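Local coordinates for Endoglucanase(Endo-1,4-beta-glucanase)protein (Pseudomonas stutzeri, PDB 6R2J) that probably hydrolyses beta-1,4-glucosidic bonds of cellulose-like glucans as a family 5 endoglucanase, and holds cellobiose in this crystal, at residues 2-7 with 52-57; 12-17 with 278-283. All coordinates share one frame; numbering follows the deposited sequence.

Interaction 1: residues 2-7 with 52-57; sequences DWPVND and IRLIRF
Trp3 and Pro4 meet Leu54 while Asp7 meets Arg53, which divides the contact into an apolar half and a charged half. The six-membered part of the indole reaches Leu54 through one corner: Trp3 CZ2 lies 3.8 Å from Leu54 CD1 and 4.0 Å from Leu54 CD2, so both methyls of the leucine share that carbon. Leu54 has CG anti to its own backbone nitrogen (chi1 -179°), which turns the methyl fork toward the indole. Pro4 lies beside them, its CG 4.3 Å from Leu54 CD1 and its CB 4.0 Å from Arg53 CB. Within 2-7, Pro4 CD lies over one face of the Trp3 ring, toward its rim. From CG to NE the Arg53 chain is extended and brings CD to 3.1 Å from Val5 O. The guanidinium then forms a salt bridge with Asp7, Arg53 NH2 standing 2.8 Å from Asp7 OD1; as hydrogen bonds, both NH2 contacts with the carboxylate are weak. The two planes are turned 63° from each other, so the groups do not pair flat. Arg53 is modelled in two conformers and its contacts are those of one, which leaves the bridge less certain than the apolar half. In the (beta/alpha)8 barrel of glycoside hydrolase family 5, 52-57 leads into the second strand, 54-59, and 2-7 is the loop ahead of the first, 14-18; the contact therefore lies at the N-terminal end of the barrel strands. Trp3 NE1 donates to Ala12 O, helping to set the rotation of the indole, and Leu137 of strand 136-140 touches Trp3, Pro4 and Leu54. In the same conformer Arg53 NH1 is bonded to Gly91 O, ahead of strand 93-98.

Interaction 2: residues 12-17 with 278-283; sequences ALHGVN and VPSAYW
Leu13 packs on Pro279 where the first and last strands of the (beta/alpha)8 barrel, 14-18 and 280-285, run side by side in the parallel sheet. The short strand segments 14-17 and 280-282 cross at -44°. Leu13 CD2 lies 4.0 Å from Pro279 CB, the two side chains meeting at a slant. His14 turns its imidazole edge to Ser280: His14 ND1 and Ser280 OG are hydrogen-bonded at 2.7 Å, near the ring plane, and either may be the donor. With chi1 at 73°, Ser280 OG sits between its backbone nitrogen and carbonyl carbon, where it can meet both the imidazole and a water that donates to Gly15 O. The other imidazole nitrogen, NE2, is bonded to Asn274 of helix 260-276, so the ring ties the sheet to that helix. Gly15 bonds in both directions, N to Ser280 O and O from Tyr282 N; Ala281 CA adds a CA-H...O contact to the same glycine oxygen. Val16 CG1 touches Tyr282 CB at 4.3 Å, on the same face of the sheet as His14 and Ser280. At Asn17, Trp283 CE3 stands over the face of the side-chain amide, 3.5 Å from Asn17 CG, but amide and indole planes are 56° apart, so this is no parallel stack. Asn17 OD1 accepts from Arg56 and its ND2 also reaches Gly251 O. The Trp283 side chain is about 3 Å from a bound Tris molecule, probably from the crystallisation liquor, and about 8 Å from a bound glucose unit. Two donors of Asn17 grip Tyr282 O: the backbone Asn17 N approaches nearly head-on at 2.7 Å, whereas Asn17 ND2 comes from well above the carbonyl plane at 3.0 Å.

How the interactions relate
Interaction 2 is a buried strand pairing, built from backbone hydrogen bonds and reinforced by the polar side chains of His14, Ser280 and Asn17; interaction 1 is only partly buried and rests mainly on side chains, apolar on its buried side and ionic toward solvent. Both involve the same sheet, since strand 14-18 lies between 54-59 and 280-285. Their segments adjoin directly at Ala12: besides the indole bond to that residue, Pro4 O lies 2.9 Å from Ala12 N, a probable hydrogen bond. Further along the strands, segments 52-57 and 12-17 meet again through Arg56, which lies beyond the touching residues of interaction 1.

Interaction 1: residues 2-7 with 52-57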
ATOM      1  N   ASP A   2      -4.030  -7.744 -14.522  1.00 30.98           N
ATOM      2  CA  ASP A   2      -4.226  -6.497 -15.266  1.00 29.06           C
ATOM      3  C   ASP A   2      -3.373  -5.384 -14.675  1.00 25.13           C
ATOM      4  O   ASP A   2      -3.853  -4.256 -14.501  1.00 23.26           O
ATOM      5  CB  ASP A   2      -5.692  -6.074 -15.251  1.00 30.94           C
ATOM      6  CG  ASP A   2      -6.584  -7.141 -15.804  1.00 33.26           C
ATOM      7  OD1 ASP A   2      -6.027  -8.209 -16.176  1.00 32.82           O
ATOM      8  OD2 ASP A   2      -7.823  -6.918 -15.854  1.00 34.61           O
ATOM      9  N   TRP A   3      -2.106  -5.696 -14.382  1.00 22.84           N
ATOM     10  CA  TRP A   3      -1.203  -4.715 -13.817  1.00 19.07           C
ATOM     11  C   TRP A   3      -0.961  -3.595 -14.825  1.00 17.84           C
ATOM     12  O   TRP A   3      -0.828  -3.859 -16.025  1.00 18.45           O
ATOM     13  CB  TRP A   3       0.124  -5.374 -13.454  1.00 16.60           C
ATOM     14  CG  TRP A   3       0.833  -4.612 -12.415  1.00 15.23           C
ATOM     15  CD1 TRP A   3       1.777  -3.644 -12.603  1.00 15.10           C
ATOM     16  CD2 TRP A   3       0.638  -4.721 -11.007  1.00 13.73           C
ATOM     17  NE1 TRP A   3       2.157  -3.121 -11.399  1.00 13.96           N
ATOM     18  CE2 TRP A   3       1.492  -3.776 -10.396  1.00 13.84           C
ATOM     19  CE3 TRP A   3      -0.175  -5.528 -10.198  1.00 12.97           C
ATOM     20  CZ2 TRP A   3       1.576  -3.623  -9.011  1.00 13.03           C
ATOM     21  CZ3 TRP A   3      -0.082  -5.382  -8.812  1.00 13.14           C
ATOM     22  CH2 TRP A   3       0.794  -4.431  -8.238  1.00 13.60           C
ATOM     23  N   PRO A   4      -0.908  -2.343 -14.377  1.00 15.78           N
ATOM     24  CA  PRO A   4      -0.673  -1.239 -15.326  1.00 14.95           C
ATOM     25  C   PRO A   4       0.669  -1.416 -16.020  1.00 13.36           C
ATOM     26  O   PRO A   4       1.610  -1.987 -15.458  1.00 11.97           O
ATOM     27  CB  PRO A   4      -0.703   0.022 -14.448  1.00 14.99           C
ATOM     28  CG  PRO A   4      -0.512  -0.483 -13.031  1.00 14.99           C
ATOM     29  CD  PRO A   4      -1.048  -1.893 -12.975  1.00 15.11           C
ATOM     30  N   VAL A   5       0.726  -0.971 -17.274  1.00 13.28           N
ATOM     31  CA  VAL A   5       1.904  -1.129 -18.119  1.00 12.47           C
ATOM     32  C   VAL A   5       2.461   0.253 -18.432  1.00 13.76           C
ATOM     33  O   VAL A   5       1.738   1.250 -18.431  1.00 15.49           O
ATOM     34  CB  VAL A   5       1.619  -1.910 -19.421  1.00 14.18           C
ATOM     35  CG1 VAL A   5       1.161  -3.319 -19.131  1.00 13.26           C
ATOM     36  CG2 VAL A   5       0.604  -1.154 -20.236  1.00 18.21           C
ATOM     37  N   ASN A   6       3.769   0.309 -18.670  1.00 13.87           N
ATOM     38  CA  ASN A   6       4.424   1.522 -19.123  1.00 16.29           C
ATOM     39  C   ASN A   6       4.275   1.657 -20.636  1.00 17.20           C
ATOM     40  O   ASN A   6       4.139   0.672 -21.360  1.00 17.38           O
ATOM     41  CB  ASN A   6       5.912   1.491 -18.776  1.00 17.35           C
ATOM     42  CG  ASN A   6       6.172   1.601 -17.314  1.00 17.40           C
ATOM     43  OD1 ASN A   6       5.306   1.966 -16.517  1.00 17.80           O
ATOM     44  ND2 ASN A   6       7.380   1.275 -16.946  1.00 18.72           N
ATOM     45  N   ASP A   7       4.367   2.893 -21.117  1.00 19.98           N
ATOM     46  CA  ASP A   7       4.183   3.154 -22.552  1.00 26.03           C
ATOM     47  C   ASP A   7       5.261   2.483 -23.416  1.00 25.65           C
ATOM     48  O   ASP A   7       4.955   1.826 -24.421  1.00 26.37           O
ATOM     49  CB  ASP A   7       4.129   4.670 -22.787  1.00 29.70           C
ATOM     50  CG  ASP A   7       2.843   5.291 -22.247  1.00 33.83           C
ATOM     51  OD1 ASP A   7       1.936   4.499 -21.911  1.00 35.09           O
ATOM     52  OD2 ASP A   7       2.737   6.539 -22.142  1.00 35.87           O
ATOM     53  N   ILE A  52       4.121   7.765 -13.664  1.00 10.47           N
ATOM     54  CA  ILE A  52       3.676   6.889 -12.580  1.00 10.46           C
ATOM     55  C   ILE A  52       2.235   6.522 -12.877  1.00 10.39           C
ATOM     56  O   ILE A  52       1.378   7.405 -13.022  1.00 10.43           O
ATOM     57  CB  ILE A  52       3.779   7.577 -11.211  1.00 12.69           C
ATOM     58  CG1 ILE A  52       5.222   7.838 -10.784  1.00 15.36           C
ATOM     59  CG2 ILE A  52       3.161   6.728 -10.164  1.00 12.68           C
ATOM     60  CD1 ILE A  52       5.354   8.714  -9.556  1.00 17.64           C
ATOM     61  N   ARG A  53       1.977   5.213 -12.940  1.00 10.80           N
ATOM     62  CA  ARG A  53       0.656   4.677 -13.214  0.59 10.87           C
ATOM     63  C   ARG A  53       0.094   3.846 -12.067  1.00 10.54           C
ATOM     64  O   ARG A  53      -1.026   3.327 -12.183  1.00 11.07           O
ATOM     65  CB  ARG A  53       0.723   3.807 -14.465  0.59 12.01           C
ATOM     66  CG  ARG A  53       0.868   4.576 -15.731  0.59 14.82           C
ATOM     67  CD  ARG A  53       0.525   3.678 -16.919  0.59 17.19           C
ATOM     68  NE  ARG A  53       0.770   4.389 -18.160  0.59 18.23           N
ATOM     69  CZ  ARG A  53      -0.186   4.874 -18.929  0.59 17.68           C
ATOM     70  NH1 ARG A  53      -1.469   4.689 -18.600  0.59 16.10           N
ATOM     71  NH2 ARG A  53       0.145   5.531 -20.032  0.59 19.62           N
ATOM     72  N   LEU A  54       0.833   3.711 -10.969  1.00  9.98           N
ATOM     73  CA  LEU A  54       0.436   2.915  -9.821  1.00 11.00           C
ATOM     74  C   LEU A  54       0.236   3.818  -8.610  1.00  9.48           C
ATOM     75  O   LEU A  54       1.095   4.653  -8.295  1.00 10.57           O
ATOM     76  CB  LEU A  54       1.507   1.850  -9.543  1.00 10.55           C
ATOM     77  CG  LEU A  54       1.323   0.855  -8.399  1.00 10.84           C
ATOM     78  CD1 LEU A  54       0.180  -0.082  -8.780  1.00  9.10           C
ATOM     79  CD2 LEU A  54       2.594   0.103  -8.057  1.00 10.72           C
ATOM     80  N   ILE A  55      -0.891   3.634  -7.934  1.00  8.90           N
ATOM     81  CA  ILE A  55      -1.262   4.415  -6.767  1.00  9.35           C
ATOM     82  C   ILE A  55      -1.780   3.461  -5.694  1.00  8.24           C
ATOM     83  O   ILE A  55      -2.628   2.604  -5.963  1.00  7.29           O
ATOM     84  CB  ILE A  55      -2.354   5.446  -7.107  1.00 10.03           C
ATOM     85  CG1 ILE A  55      -1.880   6.365  -8.236  1.00 12.36           C
ATOM     86  CG2 ILE A  55      -2.764   6.227  -5.853  1.00 10.01           C
ATOM     87  CD1 ILE A  55      -0.882   7.401  -7.802  1.00 15.22           C
ATOM     88  N   ARG A  56      -1.269   3.617  -4.478  1.00  8.45           N
ATOM     89  CA  ARG A  56      -1.827   2.978  -3.298  1.00  8.80           C
ATOM     90  C   ARG A  56      -2.570   4.048  -2.511  1.00  7.93           C
ATOM     91  O   ARG A  56      -2.010   5.112  -2.217  1.00  6.91           O
ATOM     92  CB  ARG A  56      -0.750   2.317  -2.430  1.00  9.34           C
ATOM     93  CG  ARG A  56      -1.336   1.700  -1.112  1.00  8.92           C
ATOM     94  CD  ARG A  56      -0.258   0.885  -0.479  1.00  8.15           C
ATOM     95  NE  ARG A  56      -0.555   0.164   0.760  1.00  7.39           N
ATOM     96  CZ  ARG A  56      -0.251   0.580   1.982  1.00  6.67           C
ATOM     97  NH1 ARG A  56       0.307   1.769   2.179  1.00  6.90           N
ATOM     98  NH2 ARG A  56      -0.479  -0.220   3.011  1.00  6.05           N
ATOM     99  N   PHE A  57      -3.828   3.790  -2.189  1.00  7.74           N
ATOM    100  CA  PHE A  57      -4.652   4.824  -1.570  1.00  6.65           C
ATOM    101  C   PHE A  57      -5.226   4.388  -0.232  1.00  6.96           C
ATOM    102  O   PHE A  57      -6.233   3.656  -0.201  1.00  6.70           O
ATOM    103  CB  PHE A  57      -5.771   5.260  -2.509  1.00  5.07           C
ATOM    104  CG  PHE A  57      -6.497   6.467  -2.013  1.00  4.37           C
ATOM    105  CD1 PHE A  57      -5.902   7.715  -2.109  1.00  5.82           C
ATOM    106  CD2 PHE A  57      -7.723   6.360  -1.391  1.00  6.04           C
ATOM    107  CE1 PHE A  57      -6.531   8.869  -1.640  1.00  7.09           C
ATOM    108  CE2 PHE A  57      -8.349   7.516  -0.879  1.00  8.10           C
ATOM    109  CZ  PHE A  57      -7.758   8.764  -1.029  1.00  8.05           C
TER

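Interaction 2: residues 12-17 with 278-283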
ATOM      1  N   ALA A  12       4.231  -0.898 -14.943  1.00 10.00           N
ATOM      2  CA  ALA A  12       4.233   0.222 -13.990  1.00  8.97           C
ATOM      3  C   ALA A  12       4.432  -0.387 -12.608  1.00  9.36           C
ATOM      4  O   ALA A  12       3.472  -0.733 -11.922  1.00  9.03           O
ATOM      5  CB  ALA A  12       2.949   1.039 -14.045  1.00  8.89           C
ATOM      6  N   LEU A  13       5.706  -0.536 -12.204  1.00  9.72           N
ATOM      7  CA  LEU A  13       6.050  -1.207 -10.962  1.00  8.97           C
ATOM      8  C   LEU A  13       6.090  -0.243  -9.788  1.00  8.79           C
ATOM      9  O   LEU A  13       5.650  -0.597  -8.690  1.00  8.38           O
ATOM     10  CB  LEU A  13       7.426  -1.862 -11.083  1.00  9.38           C
ATOM     11  CG  LEU A  13       7.615  -3.094 -11.965  1.00  9.75           C
ATOM     12  CD1 LEU A  13       9.105  -3.535 -11.852  1.00 10.35           C
ATOM     13  CD2 LEU A  13       6.692  -4.266 -11.580  1.00 11.62           C
ATOM     14  N   HIS A  14       6.609   0.968  -9.993  1.00  8.50           N
ATOM     15  CA  HIS A  14       6.970   1.860  -8.897  1.00  9.44           C
ATOM     16  C   HIS A  14       6.045   3.057  -8.859  1.00 10.26           C
ATOM     17  O   HIS A  14       6.045   3.902  -9.772  1.00 11.20           O
ATOM     18  CB  HIS A  14       8.431   2.263  -8.997  1.00 10.82           C
ATOM     19  CG  HIS A  14       9.349   1.089  -8.949  1.00 10.75           C
ATOM     20  ND1 HIS A  14       9.276   0.146  -7.950  1.00 10.09           N
ATOM     21  CD2 HIS A  14      10.289   0.649  -9.814  1.00 10.74           C
ATOM     22  CE1 HIS A  14      10.159  -0.807  -8.182  1.00  9.88           C
ATOM     23  NE2 HIS A  14      10.799  -0.514  -9.297  1.00 10.53           N
ATOM     24  N   GLY A  15       5.240   3.092  -7.806  1.00 10.05           N
ATOM     25  CA  GLY A  15       4.177   4.045  -7.697  1.00 10.39           C
ATOM     26  C   GLY A  15       4.314   4.818  -6.426  1.00  8.44           C
ATOM     27  O   GLY A  15       5.422   4.894  -5.873  1.00  8.09           O
ATOM     28  N   VAL A  16       3.183   5.370  -5.959  1.00  6.81           N
ATOM     29  CA  VAL A  16       3.165   6.301  -4.845  1.00  6.70           C
ATOM     30  C   VAL A  16       1.941   6.047  -3.993  1.00  7.33           C
ATOM     31  O   VAL A  16       0.855   5.788  -4.505  1.00  8.20           O
ATOM     32  CB  VAL A  16       3.146   7.770  -5.329  1.00  9.08           C
ATOM     33  CG1 VAL A  16       4.488   8.178  -5.994  1.00 10.49           C
ATOM     34  CG2 VAL A  16       1.978   8.013  -6.267  1.00 10.22           C
ATOM     35  N   ASN A  17       2.106   6.186  -2.690  1.00  6.61           N
ATOM     36  CA  ASN A  17       0.952   6.315  -1.829  1.00  6.68           C
ATOM     37  C   ASN A  17       0.441   7.755  -1.895  1.00  6.95           C
ATOM     38  O   ASN A  17       1.233   8.701  -1.836  1.00  6.77           O
ATOM     39  CB  ASN A  17       1.341   5.991  -0.397  1.00  6.55           C
ATOM     40  CG  ASN A  17       1.597   4.526  -0.178  1.00  6.66           C
ATOM     41  OD1 ASN A  17       0.662   3.771   0.094  1.00  8.41           O
ATOM     42  ND2 ASN A  17       2.863   4.120  -0.232  1.00  7.19           N
ATOM     43  N   VAL A 278       9.543  -6.516  -8.861  1.00  9.52           N
ATOM     44  CA  VAL A 278       8.692  -6.387  -7.676  1.00 10.12           C
ATOM     45  C   VAL A 278       8.249  -4.920  -7.585  1.00 10.82           C
ATOM     46  O   VAL A 278       9.115  -4.029  -7.580  1.00 10.50           O
ATOM     47  CB  VAL A 278       9.410  -6.827  -6.389  1.00 11.22           C
ATOM     48  CG1 VAL A 278       8.680  -6.312  -5.185  1.00 13.14           C
ATOM     49  CG2 VAL A 278       9.543  -8.354  -6.375  1.00  9.23           C
ATOM     50  N   PRO A 279       6.946  -4.642  -7.603  1.00  9.96           N
ATOM     51  CA  PRO A 279       6.482  -3.258  -7.524  1.00  9.34           C
ATOM     52  C   PRO A 279       6.574  -2.719  -6.099  1.00 10.29           C
ATOM     53  O   PRO A 279       6.812  -3.446  -5.124  1.00 10.39           O
ATOM     54  CB  PRO A 279       5.040  -3.340  -8.030  1.00  9.27           C
ATOM     55  CG  PRO A 279       4.582  -4.763  -7.690  1.00  9.33           C
ATOM     56  CD  PRO A 279       5.843  -5.619  -7.767  1.00  9.57           C
ATOM     57  N   SER A 280       6.400  -1.403  -5.999  1.00  9.57           N
ATOM     58  CA  SER A 280       6.583  -0.687  -4.750  1.00  7.69           C
ATOM     59  C   SER A 280       5.707   0.550  -4.778  1.00  8.08           C
ATOM     60  O   SER A 280       5.271   0.988  -5.839  1.00 10.13           O
ATOM     61  CB  SER A 280       8.034  -0.219  -4.599  1.00  8.07           C
ATOM     62  OG  SER A 280       8.331   0.866  -5.482  1.00  6.85           O
ATOM     63  N   ALA A 281       5.480   1.135  -3.606  1.00  7.84           N
ATOM     64  CA  ALA A 281       4.783   2.411  -3.506  1.00  5.55           C
ATOM     65  C   ALA A 281       5.513   3.275  -2.492  1.00  5.49           C
ATOM     66  O   ALA A 281       5.718   2.870  -1.345  1.00  6.97           O
ATOM     67  CB  ALA A 281       3.302   2.217  -3.138  1.00  6.66           C
ATOM     68  N   TYR A 282       5.952   4.441  -2.958  1.00  6.39           N
ATOM     69  CA  TYR A 282       6.616   5.416  -2.120  1.00  6.57           C
ATOM     70  C   TYR A 282       5.636   6.019  -1.131  1.00  7.19           C
ATOM     71  O   TYR A 282       4.503   6.316  -1.485  1.00  8.26           O
ATOM     72  CB  TYR A 282       7.174   6.544  -3.003  1.00  8.09           C
ATOM     73  CG  TYR A 282       8.006   7.499  -2.197  1.00  8.30           C
ATOM     74  CD1 TYR A 282       9.327   7.243  -1.992  1.00  8.07           C
ATOM     75  CD2 TYR A 282       7.456   8.613  -1.594  1.00  8.31           C
ATOM     76  CE1 TYR A 282      10.089   8.063  -1.256  1.00  7.69           C
ATOM     77  CE2 TYR A 282       8.201   9.415  -0.821  1.00  7.46           C
ATOM     78  CZ  TYR A 282       9.531   9.130  -0.655  1.00  7.58           C
ATOM     79  OH  TYR A 282      10.324   9.898   0.136  1.00  9.33           O
ATOM     80  N   TRP A 283       6.106   6.275   0.097  1.00  7.36           N
ATOM     81  CA  TRP A 283       5.338   6.973   1.126  1.00  7.86           C
ATOM     82  C   TRP A 283       5.934   8.356   1.387  1.00  7.77           C
ATOM     83  O   TRP A 283       6.998   8.448   2.014  1.00  8.20           O
ATOM     84  CB  TRP A 283       5.397   6.167   2.422  1.00  9.62           C
ATOM     85  CG  TRP A 283       4.490   6.805   3.471  1.00  9.83           C
ATOM     86  CD1 TRP A 283       4.811   7.791   4.388  1.00  9.75           C
ATOM     87  CD2 TRP A 283       3.101   6.517   3.670  1.00  9.31           C
ATOM     88  NE1 TRP A 283       3.695   8.126   5.125  1.00  8.97           N
ATOM     89  CE2 TRP A 283       2.638   7.360   4.704  1.00  9.70           C
ATOM     90  CE3 TRP A 283       2.203   5.636   3.064  1.00  8.41           C
ATOM     91  CZ2 TRP A 283       1.313   7.323   5.141  1.00 10.29           C
ATOM     92  CZ3 TRP A 283       0.935   5.584   3.516  1.00  8.48           C
ATOM     93  CH2 TRP A 283       0.484   6.434   4.522  1.00  9.55           C
TER
HETATM   94  O   HOH W   1       7.849   3.573  -5.731  1.00  8.84           O